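Local coordinates for V-type ATPase 116 kDa subunit (Meiothermus ruber, PDB 3RRK), which probably forms part of a rotary proton-transporting V-type ATPase, this chain being the cytoplasmic N-terminal domain of its subunit I, a homolog of subunit a, at residues 134-139 and 187-191; 64-68 and 94-98; 161-165 and 177-181; 153-158 and 183-188. All coordinates share one frame; numbering follows the deposited sequence.

Contact 1. Residues 134-139 and 187-191; sequences KLAALA and LAALV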
loop_
_atom_site.group_PDB
_atom_site.type_symbol
_atom_site.label_atom_id
_atom_site.label_comp_id
_atom_site.label_asym_id
_atom_site.label_seq_id
_atom_site.Cartn_x
_atom_site.Cartn_y
_atom_site.Cartn_z
ATOM N N LYS A 134 -31.752 4.701 12.328
ATOM C CA LYS A 134 -33.029 4.020 12.504
ATOM C C LYS A 134 -33.028 3.102 13.726
ATOM O O LYS A 134 -33.887 3.214 14.599
ATOM C CB LYS A 134 -33.397 3.218 11.249
ATOM C CG LYS A 134 -33.557 4.043 9.966
ATOM C CD LYS A 134 -34.322 5.316 10.211
ATOM C CE LYS A 134 -34.654 6.013 8.905
ATOM N NZ LYS A 134 -35.667 5.262 8.108
ATOM N N LEU A 135 -32.056 2.200 13.776
ATOM C CA LEU A 135 -31.966 1.192 14.824
ATOM C C LEU A 135 -31.791 1.792 16.204
ATOM O O LEU A 135 -32.400 1.336 17.172
ATOM C CB LEU A 135 -30.803 0.246 14.541
ATOM C CG LEU A 135 -30.979 -0.620 13.301
ATOM C CD1 LEU A 135 -29.653 -1.255 12.908
ATOM C CD2 LEU A 135 -32.042 -1.671 13.556
ATOM N N ALA A 136 -30.944 2.809 16.288
ATOM C CA ALA A 136 -30.711 3.507 17.546
ATOM C C ALA A 136 -32.016 4.023 18.142
ATOM O O ALA A 136 -32.223 3.963 19.354
ATOM C CB ALA A 136 -29.738 4.663 17.336
ATOM N N ALA A 137 -32.871 4.556 17.276
ATOM C CA ALA A 137 -34.138 5.125 17.687
ATOM C C ALA A 137 -35.083 4.006 18.095
ATOM O O ALA A 137 -35.731 4.070 19.144
ATOM C CB ALA A 137 -34.725 5.919 16.567
ATOM N N LEU A 138 -35.142 2.972 17.261
ATOM C CA LEU A 138 -35.912 1.778 17.567
ATOM C C LEU A 138 -35.545 1.259 18.943
ATOM O O LEU A 138 -36.378 0.690 19.638
ATOM C CB LEU A 138 -35.637 0.683 16.532
ATOM C CG LEU A 138 -36.357 0.806 15.191
ATOM C CD1 LEU A 138 -36.157 -0.448 14.374
ATOM C CD2 LEU A 138 -37.827 1.041 15.432
ATOM N N ALA A 139 -34.289 1.456 19.329
ATOM C CA ALA A 139 -33.772 0.879 20.559
ATOM C C ALA A 139 -33.410 1.941 21.598
ATOM O O ALA A 139 -32.644 1.682 22.523
ATOM C CB ALA A 139 -32.573 0.020 20.255
ATOM N N LEU A 187 -35.272 -3.439 5.225
ATOM C CA LEU A 187 -35.882 -2.931 6.438
ATOM C C LEU A 187 -34.919 -3.115 7.600
ATOM O O LEU A 187 -34.379 -4.205 7.791
ATOM C CB LEU A 187 -37.168 -3.694 6.733
ATOM C CG LEU A 187 -38.298 -3.598 5.717
ATOM C CD1 LEU A 187 -39.395 -4.572 6.099
ATOM C CD2 LEU A 187 -38.825 -2.176 5.659
ATOM N N ALA A 188 -34.689 -2.050 8.366
ATOM C CA ALA A 188 -33.914 -2.156 9.591
ATOM C C ALA A 188 -34.845 -2.635 10.699
ATOM O O ALA A 188 -35.805 -1.955 11.057
ATOM C CB ALA A 188 -33.303 -0.821 9.947
ATOM N N ALA A 189 -34.579 -3.825 11.220
ATOM C CA ALA A 189 -35.419 -4.402 12.255
ATOM C C ALA A 189 -34.640 -4.527 13.549
ATOM O O ALA A 189 -33.414 -4.556 13.544
ATOM C CB ALA A 189 -35.930 -5.757 11.824
ATOM N N LEU A 190 -35.359 -4.602 14.658
ATOM C CA LEU A 190 -34.741 -4.794 15.950
ATOM C C LEU A 190 -35.620 -5.727 16.773
ATOM O O LEU A 190 -36.845 -5.590 16.778
ATOM C CB LEU A 190 -34.595 -3.446 16.651
ATOM C CG LEU A 190 -33.965 -3.457 18.045
ATOM C CD1 LEU A 190 -32.455 -3.472 17.931
ATOM C CD2 LEU A 190 -34.429 -2.254 18.850
ATOM N N VAL A 191 -35.000 -6.691 17.447
ATOM C CA VAL A 191 -35.726 -7.528 18.388
ATOM C C VAL A 191 -35.237 -7.221 19.783
ATOM O O VAL A 191 -34.054 -6.944 19.986
ATOM C CB VAL A 191 -35.497 -9.018 18.163
ATOM C CG1 VAL A 191 -36.553 -9.829 18.941
ATOM C CG2 VAL A 191 -35.558 -9.330 16.701
#
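Leu190 turns its CG anti to the backbone N (chi1 180°), while Leu135 and Leu138 each hold CG anti to the carbonyl carbon. These torsions bring the leucine branches together between the end of helix 94-138 and strand 187-194. Leu138 and Leu190 lie alongside each other, pointing opposite ways. CB of Leu138 lies 3.9 Å from CD2 of Leu190, and CD1 of Leu138 reaches back to CB of Leu190 at 4.1 Å. The same Leu190 CD2 also meets Ala139 CB, so one methyl fills the corner where the helix ends. Ala139 is the first residue to leave helical geometry, and its CB points toward the strand.

Leu135 works nearer the start of the strand segment. Its first side-chain bond points past the strand, neither at it nor away, but the CD2 branch comes in close. Leu135 CD2 sits 3.9 Å from Ala188 CB and 4.4 Å from Leu190 CB, between two residues of the same sheet face. It also packs against the carbonyl O of Ala189. Leu138 CD1 rests 3.7 Å from the carbonyl O of Ala188. The contact is apolar and mostly buried. The axes of the two short segments approach to 8.3 Å, consistent with the small alanines between them, with an angle of 31° between their directions.

Strand 187-194 is the middle strand of a three-stranded antiparallel sheet. Helix 94-138 covers the face that carries Ala188 and Leu190, and helix 158-172 packs on the other face against Ala189 and Val191. Leu135 also touches Pro152 of strand 148-155, and Leu138 touches Glu181 of strand 177-182.

Contact 2. Residues 64-68 and 94-98; sequences RWEAV and LEEAE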
loop_
_atom_site.group_PDB
_atom_site.type_symbol
_atom_site.label_atom_id
_atom_site.label_comp_id
_atom_site.label_asym_id
_atom_site.label_seq_id
_atom_site.Cartn_x
_atom_site.Cartn_y
_atom_site.Cartn_z
ATOM N N ARG A 64 21.285 0.982 1.637
ATOM C CA ARG A 64 20.775 2.353 1.808
ATOM C C ARG A 64 20.150 2.935 0.536
ATOM O O ARG A 64 19.161 3.687 0.614
ATOM C CB ARG A 64 21.840 3.298 2.407
ATOM C CG ARG A 64 22.306 2.843 3.802
ATOM C CD ARG A 64 23.635 3.462 4.232
ATOM N NE ARG A 64 23.661 4.901 3.985
ATOM C CZ ARG A 64 24.743 5.649 4.143
ATOM N NH1 ARG A 64 25.876 5.086 4.540
ATOM N NH2 ARG A 64 24.690 6.950 3.908
ATOM N N TRP A 65 20.705 2.581 -0.627
ATOM C CA TRP A 65 20.127 3.041 -1.894
ATOM C C TRP A 65 18.784 2.378 -2.174
ATOM O O TRP A 65 17.879 2.997 -2.731
ATOM C CB TRP A 65 21.090 2.815 -3.058
ATOM C CG TRP A 65 22.123 3.862 -3.221
ATOM C CD1 TRP A 65 23.469 3.715 -3.051
ATOM C CD2 TRP A 65 21.910 5.235 -3.573
ATOM N NE1 TRP A 65 24.112 4.910 -3.288
ATOM C CE2 TRP A 65 23.178 5.859 -3.617
ATOM C CE3 TRP A 65 20.769 5.997 -3.865
ATOM C CZ2 TRP A 65 23.341 7.210 -3.929
ATOM C CZ3 TRP A 65 20.931 7.337 -4.189
ATOM C CH2 TRP A 65 22.213 7.930 -4.218
ATOM N N GLU A 66 18.667 1.111 -1.784
ATOM C CA GLU A 66 17.401 0.397 -1.893
ATOM C C GLU A 66 16.333 1.034 -1.007
ATOM O O GLU A 66 15.169 1.125 -1.388
ATOM C CB GLU A 66 17.586 -1.066 -1.533
ATOM C CG GLU A 66 18.428 -1.848 -2.533
ATOM C CD GLU A 66 18.629 -3.296 -2.119
ATOM O OE1 GLU A 66 18.810 -3.534 -0.894
ATOM O OE2 GLU A 66 18.601 -4.183 -3.019
ATOM N N ALA A 67 16.749 1.488 0.171
ATOM C CA ALA A 67 15.862 2.168 1.114
ATOM C C ALA A 67 15.424 3.511 0.531
ATOM O O ALA A 67 14.254 3.890 0.636
ATOM C CB ALA A 67 16.559 2.353 2.480
ATOM N N VAL A 68 16.358 4.227 -0.092
ATOM C CA VAL A 68 15.982 5.406 -0.862
ATOM C C VAL A 68 14.947 5.070 -1.946
ATOM O O VAL A 68 13.930 5.742 -2.065
ATOM C CB VAL A 68 17.176 6.091 -1.525
ATOM C CG1 VAL A 68 16.694 7.290 -2.309
ATOM C CG2 VAL A 68 18.210 6.504 -0.499
ATOM N N LEU A 94 24.799 10.202 -1.403
ATOM C CA LEU A 94 23.778 9.363 -0.798
ATOM C C LEU A 94 23.319 9.992 0.522
ATOM O O LEU A 94 22.135 10.016 0.843
ATOM C CB LEU A 94 24.371 7.972 -0.572
ATOM C CG LEU A 94 23.680 6.903 0.257
ATOM C CD1 LEU A 94 22.386 6.441 -0.392
ATOM C CD2 LEU A 94 24.640 5.749 0.474
ATOM N N GLU A 95 24.268 10.518 1.275
ATOM C CA GLU A 95 23.960 11.245 2.493
ATOM C C GLU A 95 23.011 12.434 2.264
ATOM O O GLU A 95 21.999 12.583 2.939
ATOM C CB GLU A 95 25.257 11.686 3.160
ATOM C CG GLU A 95 26.062 10.520 3.808
ATOM C CD GLU A 95 26.798 9.580 2.807
ATOM O OE1 GLU A 95 27.114 9.999 1.662
ATOM O OE2 GLU A 95 27.080 8.414 3.190
ATOM N N GLU A 96 23.320 13.264 1.285
ATOM C CA GLU A 96 22.413 14.334 0.888
ATOM C C GLU A 96 21.035 13.788 0.479
ATOM O O GLU A 96 20.009 14.295 0.924
ATOM C CB GLU A 96 23.043 15.135 -0.238
ATOM C CG GLU A 96 22.649 16.566 -0.331
ATOM C CD GLU A 96 23.418 17.305 -1.432
ATOM O OE1 GLU A 96 24.314 16.706 -2.091
ATOM O OE2 GLU A 96 23.110 18.496 -1.637
ATOM N N ALA A 97 21.005 12.752 -0.355
ATOM C CA ALA A 97 19.734 12.144 -0.788
ATOM C C ALA A 97 18.911 11.664 0.398
ATOM O O ALA A 97 17.706 11.918 0.506
ATOM C CB ALA A 97 19.972 10.970 -1.754
ATOM N N GLU A 98 19.575 10.940 1.277
ATOM C CA GLU A 98 18.916 10.419 2.434
ATOM C C GLU A 98 18.400 11.566 3.342
ATOM O O GLU A 98 17.319 11.469 3.941
ATOM C CB GLU A 98 19.896 9.553 3.204
ATOM C CG GLU A 98 20.199 8.186 2.636
ATOM C CD GLU A 98 21.376 7.564 3.402
ATOM O OE1 GLU A 98 22.249 8.332 3.883
ATOM O OE2 GLU A 98 21.423 6.329 3.549
HETATM O O HOH W 1 18.876 5.346 3.420
#
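Glu98 OE2 is gripped by Arg64 and by a water. Arg64 NE donates to Glu98 OE2 at 2.7 Å, with a nearly straight N-H...O angle of 165°. The water donates to Glu98 OE2 at 2.7 Å and makes a longer bond to the backbone O of Arg64. Beside it, Arg64 NH2 donates to Glu98 OE1 at 2.8 Å. Arg64 therefore holds Glu98 side-on, with one nitrogen to each oxygen. Both oxygens are met on their syn sides, somewhat out of the carboxylate plane, and the guanidinium and carboxylate are nearly coplanar.

Glu95 joins differently. Arg64 NH2 donates to Glu95 OE2 at 2.9 Å from above the carboxylate plane, and the two flat groups are turned 80° against each other. Glu95 starts out pointing away from helix 56-79, but a bend at chi2 brings its carboxylate back. The two acids together probably balance the arginine's charge and help fix the guanidinium's rotation.

Leu94 packs between the Arg64 guanidinium and the Trp65 ring. Leu94 CD2 lies over one face of the guanidinium, 3.6 Å from Arg64 NH2. Leu94 CD1 sits over the face of the Trp65 ring as a CH-pi contact, 3.5 Å from the centroid of the five-membered ring. Val68 CG2 lies 4.2 Å from Leu94 CD1 and touches the CG of Glu98.

This contact pairs helix 56-79 with the start of helix 94-138, their short segments running 33° apart. The long helix 224-281 packs alongside both: Trp65 rests on Ala267 and Glu270, and Ala97 on Leu263.

Contact 3. Residues 161-165 and 177-181; sequences LEAVR and VLEAE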
loop_
_atom_site.group_PDB
_atom_site.type_symbol
_atom_site.label_atom_id
_atom_site.label_comp_id
_atom_site.label_asym_id
_atom_site.label_seq_id
_atom_site.Cartn_x
_atom_site.Cartn_y
_atom_site.Cartn_z
ATOM N N LEU A 161 -40.336 -10.189 7.434
ATOM C CA LEU A 161 -40.402 -9.742 8.810
ATOM C C LEU A 161 -41.446 -10.554 9.564
ATOM O O LEU A 161 -41.243 -10.934 10.716
ATOM C CB LEU A 161 -40.750 -8.262 8.865
ATOM C CG LEU A 161 -40.737 -7.639 10.262
ATOM C CD1 LEU A 161 -39.361 -7.756 10.885
ATOM C CD2 LEU A 161 -41.175 -6.183 10.202
ATOM N N GLU A 162 -42.560 -10.828 8.900
ATOM C CA GLU A 162 -43.631 -11.608 9.497
ATOM C C GLU A 162 -43.189 -13.014 9.857
ATOM O O GLU A 162 -43.445 -13.481 10.966
ATOM C CB GLU A 162 -44.829 -11.660 8.558
ATOM C CG GLU A 162 -45.444 -10.303 8.369
ATOM C CD GLU A 162 -45.408 -9.491 9.651
ATOM O OE1 GLU A 162 -46.007 -9.938 10.658
ATOM O OE2 GLU A 162 -44.765 -8.418 9.654
ATOM N N ALA A 163 -42.533 -13.686 8.919
ATOM C CA ALA A 163 -42.036 -15.035 9.159
ATOM C C ALA A 163 -41.196 -15.067 10.435
ATOM O O ALA A 163 -41.247 -16.035 11.202
ATOM C CB ALA A 163 -41.223 -15.531 7.952
ATOM N N VAL A 164 -40.434 -13.995 10.643
ATOM C CA VAL A 164 -39.605 -13.813 11.831
ATOM C C VAL A 164 -40.468 -13.621 13.076
ATOM O O VAL A 164 -40.262 -14.270 14.110
ATOM C CB VAL A 164 -38.723 -12.559 11.692
ATOM C CG1 VAL A 164 -38.047 -12.231 13.009
ATOM C CG2 VAL A 164 -37.706 -12.746 10.602
ATOM N N ARG A 165 -41.418 -12.701 12.968
ATOM C CA ARG A 165 -42.371 -12.470 14.035
ATOM C C ARG A 165 -43.033 -13.793 14.400
ATOM O O ARG A 165 -43.242 -14.085 15.579
ATOM C CB ARG A 165 -43.405 -11.428 13.607
ATOM C CG ARG A 165 -44.509 -11.198 14.621
ATOM C CD ARG A 165 -45.353 -9.969 14.283
ATOM N NE ARG A 165 -44.819 -8.748 14.889
ATOM C CZ ARG A 165 -44.407 -7.678 14.213
ATOM N NH1 ARG A 165 -44.464 -7.652 12.885
ATOM N NH2 ARG A 165 -43.943 -6.626 14.870
ATOM N N VAL A 177 -40.198 -7.910 21.493
ATOM C CA VAL A 177 -40.710 -6.780 20.732
ATOM C C VAL A 177 -40.005 -6.724 19.381
ATOM O O VAL A 177 -38.784 -6.581 19.302
ATOM C CB VAL A 177 -40.492 -5.453 21.482
ATOM C CG1 VAL A 177 -40.796 -4.278 20.573
ATOM C CG2 VAL A 177 -41.351 -5.407 22.738
ATOM N N LEU A 178 -40.773 -6.852 18.311
ATOM C CA LEU A 178 -40.193 -6.773 16.983
ATOM C C LEU A 178 -40.695 -5.532 16.257
ATOM O O LEU A 178 -41.861 -5.440 15.900
ATOM C CB LEU A 178 -40.498 -8.040 16.191
ATOM C CG LEU A 178 -39.890 -8.095 14.791
ATOM C CD1 LEU A 178 -38.366 -7.820 14.807
ATOM C CD2 LEU A 178 -40.215 -9.434 14.135
ATOM N N GLU A 179 -39.808 -4.568 16.063
ATOM C CA GLU A 179 -40.160 -3.350 15.355
ATOM C C GLU A 179 -39.171 -3.127 14.227
ATOM O O GLU A 179 -38.057 -3.649 14.256
ATOM C CB GLU A 179 -40.167 -2.165 16.317
ATOM C CG GLU A 179 -41.252 -2.255 17.383
ATOM C CD GLU A 179 -42.658 -2.354 16.793
ATOM O OE1 GLU A 179 -43.014 -1.495 15.955
ATOM O OE2 GLU A 179 -43.402 -3.293 17.160
ATOM N N ALA A 180 -39.576 -2.362 13.226
ATOM C CA ALA A 180 -38.765 -2.222 12.028
ATOM C C ALA A 180 -38.995 -0.884 11.353
ATOM O O ALA A 180 -40.083 -0.304 11.437
ATOM C CB ALA A 180 -39.057 -3.344 11.071
ATOM N N GLU A 181 -37.955 -0.391 10.691
ATOM C CA GLU A 181 -38.032 0.862 9.958
ATOM C C GLU A 181 -37.573 0.610 8.545
ATOM O O GLU A 181 -36.651 -0.171 8.320
ATOM C CB GLU A 181 -37.178 1.952 10.614
ATOM C CG GLU A 181 -37.865 2.666 11.763
ATOM C CD GLU A 181 -39.206 3.257 11.359
ATOM O OE1 GLU A 181 -39.297 3.811 10.239
ATOM O OE2 GLU A 181 -40.168 3.159 12.154
#
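Leu161 is the first residue of its helical segment to meet strand 177-182. Its CG lies anti to the backbone N (chi1 -175°), which directs both methyls to the strand. Leu161 CD2 packs on Ala180 CB at 3.6 Å, and Leu161 CD1 meets Leu178 CD2 at 3.8 Å. Leu161 and Leu178 run side by side from opposite directions. Next, Glu162 OE2 forms a salt bridge with Arg165 NH1 at 3.3 Å within the helix. Val164 brings CG1 to 3.7 Å from Leu178 CD2, its side chain roughly perpendicular to that leucine. Arg165 follows. Arg165 CB lies 3.8 Å from Leu178 CD2, so this methyl is met by Leu161, Val164 and Arg165 together.

The chain of Arg165 is bent at chi3 (-90°) and passes beside the apolar cluster. Glu179 OE2 is 4.1 Å from Arg165 NH2, an opposite charge beyond salt-bridge distance.

The short segments run nearly antiparallel, at 169°: the helix lies lengthwise along an edge strand of the sheet, running the opposite way. The chemistry is an apolar core around Leu178 with a charged margin, where Glu162 and, more weakly, Glu179 probably offset the charge of Arg165.

Contact 4. Residues 153-158 and 183-188; sequences FLVAKP and LENQLA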
loop_
_atom_site.group_PDB
_atom_site.type_symbol
_atom_site.label_atom_id
_atom_site.label_comp_id
_atom_site.label_asym_id
_atom_site.label_seq_id
_atom_site.Cartn_x
_atom_site.Cartn_y
_atom_site.Cartn_z
ATOM N N PHE A 153 -30.921 -6.209 12.857
ATOM C CA PHE A 153 -30.700 -7.093 11.718
ATOM C C PHE A 153 -31.495 -6.608 10.515
ATOM O O PHE A 153 -32.518 -5.963 10.668
ATOM C CB PHE A 153 -31.072 -8.535 12.079
ATOM C CG PHE A 153 -32.547 -8.757 12.273
ATOM C CD1 PHE A 153 -33.151 -8.475 13.487
ATOM C CD2 PHE A 153 -33.328 -9.257 11.242
ATOM C CE1 PHE A 153 -34.503 -8.684 13.665
ATOM C CE2 PHE A 153 -34.684 -9.475 11.416
ATOM C CZ PHE A 153 -35.274 -9.189 12.629
ATOM N N LEU A 154 -31.017 -6.904 9.312
ATOM C CA LEU A 154 -31.697 -6.451 8.105
ATOM C C LEU A 154 -32.592 -7.525 7.503
ATOM O O LEU A 154 -32.310 -8.722 7.578
ATOM C CB LEU A 154 -30.690 -5.976 7.062
ATOM C CG LEU A 154 -29.809 -4.768 7.358
ATOM C CD1 LEU A 154 -28.869 -4.545 6.175
ATOM C CD2 LEU A 154 -30.645 -3.532 7.621
ATOM N N VAL A 155 -33.676 -7.078 6.890
ATOM C CA VAL A 155 -34.648 -7.982 6.314
ATOM C C VAL A 155 -35.154 -7.286 5.068
ATOM O O VAL A 155 -35.261 -6.062 5.045
ATOM C CB VAL A 155 -35.794 -8.276 7.318
ATOM C CG1 VAL A 155 -36.774 -7.114 7.382
ATOM C CG2 VAL A 155 -36.511 -9.546 6.950
ATOM N N ALA A 156 -35.435 -8.051 4.022
ATOM C CA ALA A 156 -35.729 -7.461 2.716
ATOM C C ALA A 156 -37.191 -7.064 2.576
ATOM O O ALA A 156 -37.518 -5.908 2.318
ATOM C CB ALA A 156 -35.322 -8.412 1.606
ATOM N N LYS A 157 -38.073 -8.033 2.763
ATOM C CA LYS A 157 -39.497 -7.796 2.582
ATOM C C LYS A 157 -40.239 -7.736 3.926
ATOM O O LYS A 157 -39.884 -8.443 4.871
ATOM C CB LYS A 157 -40.085 -8.890 1.679
ATOM C CG LYS A 157 -39.190 -9.264 0.496
ATOM C CD LYS A 157 -39.800 -10.356 -0.373
ATOM C CE LYS A 157 -38.907 -10.643 -1.579
ATOM N NZ LYS A 157 -39.492 -11.643 -2.527
ATOM N N PRO A 158 -41.261 -6.872 4.020
ATOM C CA PRO A 158 -42.161 -6.890 5.179
ATOM C C PRO A 158 -42.801 -8.272 5.354
ATOM O O PRO A 158 -43.272 -8.618 6.440
ATOM C CB PRO A 158 -43.220 -5.845 4.812
ATOM C CG PRO A 158 -42.501 -4.887 3.919
ATOM C CD PRO A 158 -41.524 -5.725 3.131
ATOM N N LEU A 183 -35.748 1.008 5.098
ATOM C CA LEU A 183 -34.550 1.552 4.492
ATOM C C LEU A 183 -34.887 1.769 3.026
ATOM O O LEU A 183 -36.016 1.515 2.607
ATOM C CB LEU A 183 -33.392 0.574 4.654
ATOM C CG LEU A 183 -32.250 1.047 5.549
ATOM C CD1 LEU A 183 -32.746 1.981 6.621
ATOM C CD2 LEU A 183 -31.532 -0.144 6.152
ATOM N N GLU A 184 -33.925 2.240 2.244
ATOM C CA GLU A 184 -34.184 2.486 0.833
ATOM C C GLU A 184 -34.722 1.232 0.133
ATOM O O GLU A 184 -35.650 1.312 -0.669
ATOM C CB GLU A 184 -32.935 3.038 0.138
ATOM C CG GLU A 184 -32.616 4.494 0.503
ATOM C CD GLU A 184 -31.411 5.057 -0.249
ATOM O OE1 GLU A 184 -30.515 4.271 -0.628
ATOM O OE2 GLU A 184 -31.357 6.290 -0.461
ATOM N N ASN A 185 -34.153 0.075 0.453
ATOM C CA ASN A 185 -34.612 -1.188 -0.116
ATOM C C ASN A 185 -35.034 -2.190 0.948
ATOM O O ASN A 185 -36.133 -2.734 0.912
ATOM C CB ASN A 185 -33.526 -1.809 -0.993
ATOM C CG ASN A 185 -33.676 -1.441 -2.455
ATOM O OD1 ASN A 185 -34.607 -0.729 -2.841
ATOM N ND2 ASN A 185 -32.747 -1.909 -3.277
ATOM N N GLN A 186 -34.143 -2.431 1.898
ATOM C CA GLN A 186 -34.402 -3.366 2.978
ATOM C C GLN A 186 -35.124 -2.691 4.140
ATOM O O GLN A 186 -35.528 -1.527 4.056
ATOM C CB GLN A 186 -33.084 -3.965 3.477
ATOM C CG GLN A 186 -32.253 -4.639 2.392
ATOM C CD GLN A 186 -30.959 -5.227 2.923
ATOM O OE1 GLN A 186 -30.963 -6.232 3.640
ATOM N NE2 GLN A 186 -29.839 -4.598 2.576
ATOM N N LEU A 187 -35.272 -3.439 5.225
ATOM C CA LEU A 187 -35.882 -2.931 6.438
ATOM C C LEU A 187 -34.919 -3.115 7.600
ATOM O O LEU A 187 -34.379 -4.205 7.791
ATOM C CB LEU A 187 -37.168 -3.694 6.733
ATOM C CG LEU A 187 -38.298 -3.598 5.717
ATOM C CD1 LEU A 187 -39.395 -4.572 6.099
ATOM C CD2 LEU A 187 -38.825 -2.176 5.659
ATOM N N ALA A 188 -34.689 -2.050 8.366
ATOM C CA ALA A 188 -33.914 -2.156 9.591
ATOM C C ALA A 188 -34.845 -2.635 10.699
ATOM O O ALA A 188 -35.805 -1.955 11.057
ATOM C CB ALA A 188 -33.303 -0.821 9.947
#
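Val155 and Leu187 form the tight part of this contact, as an antiparallel hydrogen-bonded pair. Leu187 N donates to Val155 O at 2.6 Å, and Val155 N donates to Leu187 O at 3.1 Å. Val155 CG1 stands between its own backbone N and carbonyl carbon (chi1 77°), where it packs on Leu187 CB at 3.5 Å. Leu187 CD1 extends to the ring of Pro158, 3.8 Å from its CG.

Leu154 pairs with Ala188 at the neighbouring non-hydrogen-bonded position. Here Leu154 CD2 meets Leu183 CD2 at 3.8 Å. The extended Gln186 side chain crosses Leu154 and lays OE1 3.4 Å from Leu154 CB. The turn side is more open to solvent: Ala156 and Asn185 are exposed, and Gln186 is partly so. A buffer molecule, probably from the crystallisation liquor, hydrogen-bonds to Gln186 N.

The contact joins edge strand 148-155 to the central strand 187-194. Leu154 and Ala188 lie on one face, with Leu183 of the turn beside them. This side faces helix 94-138, where Lys134 touches Leu183. Val155 and Leu187 lie on the other face. After Val155 the chain turns into helix 158-172, with Lys157 at its N-cap position.

Overall arrangement
Contacts 1, 3 and 4 cluster in one small alpha-beta lobe, their centres about 10 Å apart from one another. Contact 2 lies on the opposite side of the chain's centre, its centre about 56 Å from that of contact 1. Helix 94-138 spans the distance, beginning in contact 2 and ending in contact 1. Contacts 1 and 4 share Leu187 and Ala188 on the central strand, and contact 3 uses its neighbour, strand 177-182. Contact 1 is the most buried and is apolar. Contact 3 adds a charged margin, and contact 4 relies on backbone pairing beside an exposed turn. Contact 2, helix on helix and partly buried, depends most on salt bridges.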